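Local coordinates for uncharacterized protein BT_3980 with actin-like ATPase fold (Bacteroides thetaiotaomicron VPI-5482, PDB 3HRG) that is of unknown function but has an actin-like ATPase fold, which suggests, without proving, that it may handle a nucleotide, at residues 50-53 with 54-57; 226-229 with 230-234. All blocks are in the same frame, centred on the assembly; numbering follows the deposited sequence. Where two conformers were deposited one is given.

Contact 1: residues 50-53 with 54-57; sequences ANLK and NVFH
The ring of F56 has the carbonyl oxygen of L52 at its edge, near the ring plane, 3.3 Å from F56 CD1. Its CE1 also meets a methyl of the same leucine, with L52 CD1 at 3.5 Å in the conformer described, one of two deposited. The two side chains lie alongside each other and point the same way; L52 can follow the ring because its CG is anti to the backbone N (chi1 -170°). F130, on helix 125-134, makes an edge-to-face pair with F56, and that helix also receives L52 through T127 and L131. Replacing F56 by an alanine would probably leave F130 without its ring partner and open a gap beside the L52 methyl.

The other flat groups are amides, and they lie on a more polar side of helix 48-58. N54 CG sits 3.4 Å from A50 O, an oxygen already taken by the N54 backbone N-H. One water donates to A50 O and, weakly, to N54 OD1. A second water joins the two amides, donating to N51 OD1 at 2.7 Å and accepting from N54 ND2 at 2.9 Å. N51 is buried and pinned from both ends: its ND2 donates to S47 O, while its OD1 also accepts from the D43 backbone.

Four successive i to i+4 backbone bonds carry the helix through here, the one from F56 N to L52 O being 3.0 Å with an N-H...O angle of 163°. The chemistry is thus divided round the helix: L52 and F56 give an apolar face to a neighbouring helix, while N51 is bonded to S47 and D43, which precede it in the chain, and N54 is tied by waters to A50 and N51.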
ATOM      1  N   ALA A  50      -5.546 -14.634 -13.255  1.00 10.37           N
ATOM      2  CA  ALA A  50      -6.717 -14.852 -14.115  1.00 10.04           C
ATOM      3  C   ALA A  50      -7.581 -13.594 -14.154  1.00  9.91           C
ATOM      4  O   ALA A  50      -8.095 -13.233 -15.214  1.00  9.34           O
ATOM      5  CB  ALA A  50      -7.543 -16.115 -13.685  1.00  9.45           C
ATOM      6  N   ASN A  51      -7.733 -12.925 -13.012  1.00 10.19           N
ATOM      7  CA  ASN A  51      -8.472 -11.654 -12.975  1.00 10.34           C
ATOM      8  C   ASN A  51      -7.761 -10.599 -13.806  1.00 10.26           C
ATOM      9  O   ASN A  51      -8.422  -9.839 -14.520  1.00  9.84           O
ATOM     10  CB  ASN A  51      -8.693 -11.167 -11.550  1.00 10.82           C
ATOM     11  CG  ASN A  51      -9.908 -11.812 -10.883  1.00 11.34           C
ATOM     12  OD1 ASN A  51     -11.033 -11.473 -11.211  1.00 14.47           O
ATOM     13  ND2 ASN A  51      -9.682 -12.666  -9.890  1.00 12.11           N
ATOM     14  N   LEU A  52      -6.430 -10.554 -13.693  1.00 10.18           N
ATOM     15  CA  LEU A  52      -5.621  -9.599 -14.442  0.50 10.49           C
ATOM     16  C   LEU A  52      -5.751  -9.828 -15.958  1.00 10.80           C
ATOM     17  O   LEU A  52      -5.947  -8.874 -16.713  1.00 10.82           O
ATOM     18  CB  LEU A  52      -4.157  -9.681 -13.968  0.50 10.42           C
ATOM     19  CG  LEU A  52      -3.121  -8.650 -14.410  0.50  9.92           C
ATOM     20  CD1 LEU A  52      -3.536  -7.295 -13.955  0.50 10.13           C
ATOM     21  CD2 LEU A  52      -1.762  -9.010 -13.817  0.50 10.36           C
ATOM     22  N   LYS A  53      -5.641 -11.083 -16.396  1.00 11.01           N
ATOM     23  CA  LYS A  53      -5.764 -11.376 -17.809  1.00 11.48           C
ATOM     24  C   LYS A  53      -7.148 -10.963 -18.318  1.00 11.06           C
ATOM     25  O   LYS A  53      -7.258 -10.456 -19.425  1.00 10.25           O
ATOM     26  CB  LYS A  53      -5.462 -12.837 -18.112  1.00 11.74           C
ATOM     27  CG  LYS A  53      -3.978 -13.190 -17.940  1.00 13.74           C
ATOM     28  CD  LYS A  53      -3.715 -14.670 -18.158  1.00 15.40           C
ATOM     29  CE  LYS A  53      -2.230 -14.991 -18.045  1.00 17.18           C
ATOM     30  NZ  LYS A  53      -1.926 -16.425 -18.335  1.00 18.22           N
ATOM     31  N   ASN A  54      -8.186 -11.198 -17.518  1.00 10.86           N
ATOM     32  CA  ASN A  54      -9.542 -10.780 -17.895  1.00 10.88           C
ATOM     33  C   ASN A  54      -9.660  -9.256 -18.063  1.00 10.22           C
ATOM     34  O   ASN A  54     -10.190  -8.804 -19.057  1.00  9.17           O
ATOM     35  CB  ASN A  54     -10.593 -11.229 -16.858  1.00 10.77           C
ATOM     36  CG  ASN A  54     -10.963 -12.679 -16.975  1.00 13.73           C
ATOM     37  OD1 ASN A  54     -10.744 -13.293 -18.018  1.00 16.56           O
ATOM     38  ND2 ASN A  54     -11.575 -13.241 -15.916  1.00 15.41           N
ATOM     39  N   VAL A  55      -9.145  -8.485 -17.115  1.00  9.37           N
ATOM     40  CA  VAL A  55      -9.282  -7.013 -17.202  0.50  9.59           C
ATOM     41  C   VAL A  55      -8.444  -6.443 -18.369  1.00  9.41           C
ATOM     42  O   VAL A  55      -8.878  -5.496 -19.015  1.00  9.85           O
ATOM     43  CB  VAL A  55      -8.966  -6.267 -15.879  0.50  9.56           C
ATOM     44  CG1 VAL A  55      -7.469  -6.156 -15.632  0.50  8.49           C
ATOM     45  CG2 VAL A  55      -9.563  -4.851 -15.918  0.50 10.21           C
ATOM     46  N   PHE A  56      -7.283  -7.027 -18.658  1.00  9.45           N
ATOM     47  CA  PHE A  56      -6.484  -6.568 -19.798  1.00 10.03           C
ATOM     48  C   PHE A  56      -7.216  -6.898 -21.091  1.00 10.82           C
ATOM     49  O   PHE A  56      -7.207  -6.097 -22.017  1.00 10.90           O
ATOM     50  CB  PHE A  56      -5.061  -7.145 -19.782  1.00 10.04           C
ATOM     51  CG  PHE A  56      -4.100  -6.305 -19.027  1.00 10.83           C
ATOM     52  CD1 PHE A  56      -4.137  -6.248 -17.633  1.00 12.74           C
ATOM     53  CD2 PHE A  56      -3.168  -5.521 -19.706  1.00 12.60           C
ATOM     54  CE1 PHE A  56      -3.263  -5.430 -16.927  1.00 14.04           C
ATOM     55  CE2 PHE A  56      -2.289  -4.732 -19.009  1.00 13.11           C
ATOM     56  CZ  PHE A  56      -2.346  -4.668 -17.620  1.00 13.69           C
ATOM     57  N   HIS A  57      -7.874  -8.057 -21.146  1.00 11.24           N
ATOM     58  CA  HIS A  57      -8.630  -8.407 -22.337  1.00 13.06           C
ATOM     59  C   HIS A  57      -9.829  -7.469 -22.567  1.00 13.53           C
ATOM     60  O   HIS A  57     -10.083  -7.069 -23.688  1.00 13.90           O
ATOM     61  CB  HIS A  57      -9.117  -9.854 -22.267  1.00 13.09           C
ATOM     62  CG  HIS A  57      -9.953 -10.251 -23.437  1.00 15.97           C
ATOM     63  ND1 HIS A  57      -9.456 -10.240 -24.720  1.00 17.20           N
ATOM     64  CD2 HIS A  57     -11.238 -10.670 -23.526  1.00 16.29           C
ATOM     65  CE1 HIS A  57     -10.398 -10.633 -25.552  1.00 18.26           C
ATOM     66  NE2 HIS A  57     -11.488 -10.907 -24.855  1.00 18.01           N
TER
HETATM   67  O   HOH W   1      -8.354 -15.324 -17.272  1.00 12.57           O
HETATM   68  O   HOH W   2     -12.216 -11.552 -13.680  1.00 16.49           O

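Contact 2: residues 226-229 with 230-234; sequences ETLM and NELKK
On helix 225-235, the crossover of a beta-alpha-beta unit, L228 and L232 stand one turn apart and form part of its inward face. Their side chains run alongside each other, pointing the same way, and the two CD1 methyls, of L228 and of L232, meet at 3.8 Å. Extending CG of L228 anti to its main-chain nitrogen (chi1 179°) swings its end toward L232. The backbone bond from L232 N to L228 O is 3.0 Å long with an N-H...O angle of 172°, and L232 CG packs against the same oxygen.

The helix connects strand 215-220 with strand 239-241, two neighbouring parallel strands of a five-stranded mixed sheet. L232 rests on L216 and L218 of the first strand and on L200 of helix 193-206, and the selenomethionine M229 spans L218, V239 and I241. The chain of M229 is bent at chi2 and chi3 and crosses K233 at a slant. Here the terminal methyl M229 CE lies near K233 NZ, an approach that is doubtful because K233 was deposited in two conformers.

On the exposed side, N230 lies beside E226 with the amide and carboxylate planes 88° apart. N230 CG is 3.2 Å from E226 O, the acceptor of its own backbone N-H. Farther round, E231 sets its CB near T227 O and bends at chi2, so that its carboxylate turns off from the T227 side; OE2 of E231 takes a salt bridge from NZ of K234 at 2.7 Å, met nearly head-on along the C-O bond.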
ATOM      1  N   GLU A 226     -18.774   1.862  13.754  1.00 14.52           N
ATOM      2  CA  GLU A 226     -19.236   2.271  15.088  1.00 15.04           C
ATOM      3  C   GLU A 226     -18.609   1.407  16.197  1.00 14.54           C
ATOM      4  O   GLU A 226     -18.082   1.942  17.174  1.00 14.49           O
ATOM      5  CB  GLU A 226     -20.751   2.285  15.167  1.00 15.62           C
ATOM      6  CG  GLU A 226     -21.298   2.897  16.462  1.00 18.12           C
ATOM      7  CD  GLU A 226     -22.801   3.093  16.431  1.00 22.07           C
ATOM      8  OE1 GLU A 226     -23.426   2.978  15.347  1.00 25.64           O
ATOM      9  OE2 GLU A 226     -23.376   3.375  17.499  1.00 25.23           O
ATOM     10  N   THR A 227     -18.622   0.093  16.005  1.00 13.88           N
ATOM     11  CA  THR A 227     -18.050  -0.842  16.977  1.00 13.74           C
ATOM     12  C   THR A 227     -16.547  -0.672  17.088  1.00 13.07           C
ATOM     13  O   THR A 227     -15.999  -0.626  18.202  1.00 13.26           O
ATOM     14  CB  THR A 227     -18.415  -2.286  16.607  1.00 13.86           C
ATOM     15  OG1 THR A 227     -19.836  -2.396  16.625  1.00 14.24           O
ATOM     16  CG2 THR A 227     -17.814  -3.298  17.602  1.00 14.80           C
ATOM     17  N   LEU A 228     -15.881  -0.590  15.946  1.00 12.76           N
ATOM     18  CA  LEU A 228     -14.460  -0.383  15.910  1.00 13.06           C
ATOM     19  C   LEU A 228     -14.049   0.871  16.709  1.00 13.19           C
ATOM     20  O   LEU A 228     -13.173   0.796  17.592  1.00 12.92           O
ATOM     21  CB  LEU A 228     -13.993  -0.256  14.453  1.00 12.79           C
ATOM     22  CG  LEU A 228     -12.517  -0.019  14.170  1.00 13.54           C
ATOM     23  CD1 LEU A 228     -11.644  -1.173  14.698  1.00 12.23           C
ATOM     24  CD2 LEU A 228     -12.330   0.195  12.647  1.00 14.43           C
HETATM   25  N   MSE A 229     -14.687   2.005  16.409  1.00 13.56           N
HETATM   26  CA  MSE A 229     -14.339   3.287  17.055  1.00 14.57           C
HETATM   27  C   MSE A 229     -14.687   3.281  18.546  1.00 14.77           C
HETATM   28  O   MSE A 229     -13.910   3.775  19.382  1.00 15.34           O
HETATM   29  CB  MSE A 229     -15.018   4.471  16.351  1.00 14.58           C
HETATM   30  CG  MSE A 229     -14.659   4.627  14.920  1.00 17.65           C
HETATM   31 SE   MSE A 229     -12.822   5.156  14.747  0.75 24.05          SE
HETATM   32  CE  MSE A 229     -13.120   7.043  15.164  1.00 24.89           C
ATOM     33  N   ASN A 230     -15.833   2.719  18.903  1.00 15.04           N
ATOM     34  CA  ASN A 230     -16.212   2.686  20.325  1.00 14.95           C
ATOM     35  C   ASN A 230     -15.196   1.937  21.175  1.00 14.54           C
ATOM     36  O   ASN A 230     -14.866   2.392  22.260  1.00 13.41           O
ATOM     37  CB  ASN A 230     -17.596   2.101  20.540  1.00 15.27           C
ATOM     38  CG  ASN A 230     -18.694   3.052  20.147  1.00 17.04           C
ATOM     39  OD1 ASN A 230     -18.442   4.240  19.911  1.00 20.51           O
ATOM     40  ND2 ASN A 230     -19.926   2.552  20.091  1.00 16.91           N
ATOM     41  N   GLU A 231     -14.713   0.805  20.671  1.00 14.01           N
ATOM     42  CA  GLU A 231     -13.713   0.010  21.383  1.00 14.64           C
ATOM     43  C   GLU A 231     -12.355   0.668  21.396  1.00 13.14           C
ATOM     44  O   GLU A 231     -11.709   0.708  22.435  1.00 13.10           O
ATOM     45  CB  GLU A 231     -13.566  -1.398  20.809  1.00 15.01           C
ATOM     46  CG  GLU A 231     -14.429  -2.396  21.506  1.00 20.09           C
ATOM     47  CD  GLU A 231     -13.994  -2.584  22.980  1.00 22.27           C
ATOM     48  OE1 GLU A 231     -12.774  -2.747  23.287  1.00 29.69           O
ATOM     49  OE2 GLU A 231     -14.876  -2.521  23.827  1.00 23.67           O
ATOM     50  N   LEU A 232     -11.879   1.127  20.249  1.00 12.82           N
ATOM     51  CA  LEU A 232     -10.576   1.805  20.236  1.00 12.06           C
ATOM     52  C   LEU A 232     -10.535   3.040  21.160  1.00 11.97           C
ATOM     53  O   LEU A 232      -9.514   3.267  21.829  1.00 12.14           O
ATOM     54  CB  LEU A 232     -10.176   2.195  18.814  1.00 12.27           C
ATOM     55  CG  LEU A 232      -9.789   1.082  17.842  1.00 12.47           C
ATOM     56  CD1 LEU A 232      -9.797   1.658  16.435  1.00 12.87           C
ATOM     57  CD2 LEU A 232      -8.446   0.387  18.181  1.00 10.74           C
ATOM     58  N   LYS A 233     -11.619   3.817  21.206  1.00 11.53           N
ATOM     59  CA  LYS A 233     -11.697   5.046  22.019  0.50 11.65           C
ATOM     60  C   LYS A 233     -11.580   4.803  23.525  1.00 11.52           C
ATOM     61  O   LYS A 233     -11.286   5.725  24.275  1.00 10.42           O
ATOM     62  CB  LYS A 233     -12.975   5.854  21.740  0.50 11.93           C
ATOM     63  CG  LYS A 233     -12.966   6.713  20.476  0.50 12.99           C
ATOM     64  CD  LYS A 233     -14.202   7.625  20.476  0.50 14.43           C
ATOM     65  CE  LYS A 233     -14.191   8.665  19.351  0.50 15.97           C
ATOM     66  NZ  LYS A 233     -14.283   8.074  17.982  0.50 17.09           N
ATOM     67  N   LYS A 234     -11.817   3.562  23.967  1.00 11.12           N
ATOM     68  CA  LYS A 234     -11.681   3.261  25.381  1.00 11.12           C
ATOM     69  C   LYS A 234     -10.202   3.343  25.810  1.00 11.01           C
ATOM     70  O   LYS A 234      -9.901   3.640  26.948  1.00 10.67           O
ATOM     71  CB  LYS A 234     -12.150   1.840  25.685  1.00 11.35           C
ATOM     72  CG  LYS A 234     -13.614   1.558  25.405  1.00 12.09           C
ATOM     73  CD  LYS A 234     -13.982   0.147  25.851  1.00 14.30           C
ATOM     74  CE  LYS A 234     -15.490  -0.081  25.656  1.00 16.12           C
ATOM     75  NZ  LYS A 234     -15.895  -1.439  26.126  1.00 16.41           N
TER

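Both contacts lie within one helix each, over roughly two turns or a little more, on the flanks of the molecule, their centres about 39 Å apart, and neither touches the other. Their helices connect strands of two different five-stranded mixed sheets that share the strand order 3-2-1-4-5, a repeated topology consistent with the duplicated domains of the actin-like fold. Each helix packs on a partner helix: 48-58 on 125-134, 225-235 on 193-206. Contact 1 has the larger share of buried residues, an aromatic pairing, and asparagines tied to the preceding loop and to water. Contact 2 is more exposed: aliphatic and selenomethionine side chains face helix and sheet, while its outer side bears charged residues and a salt bridge.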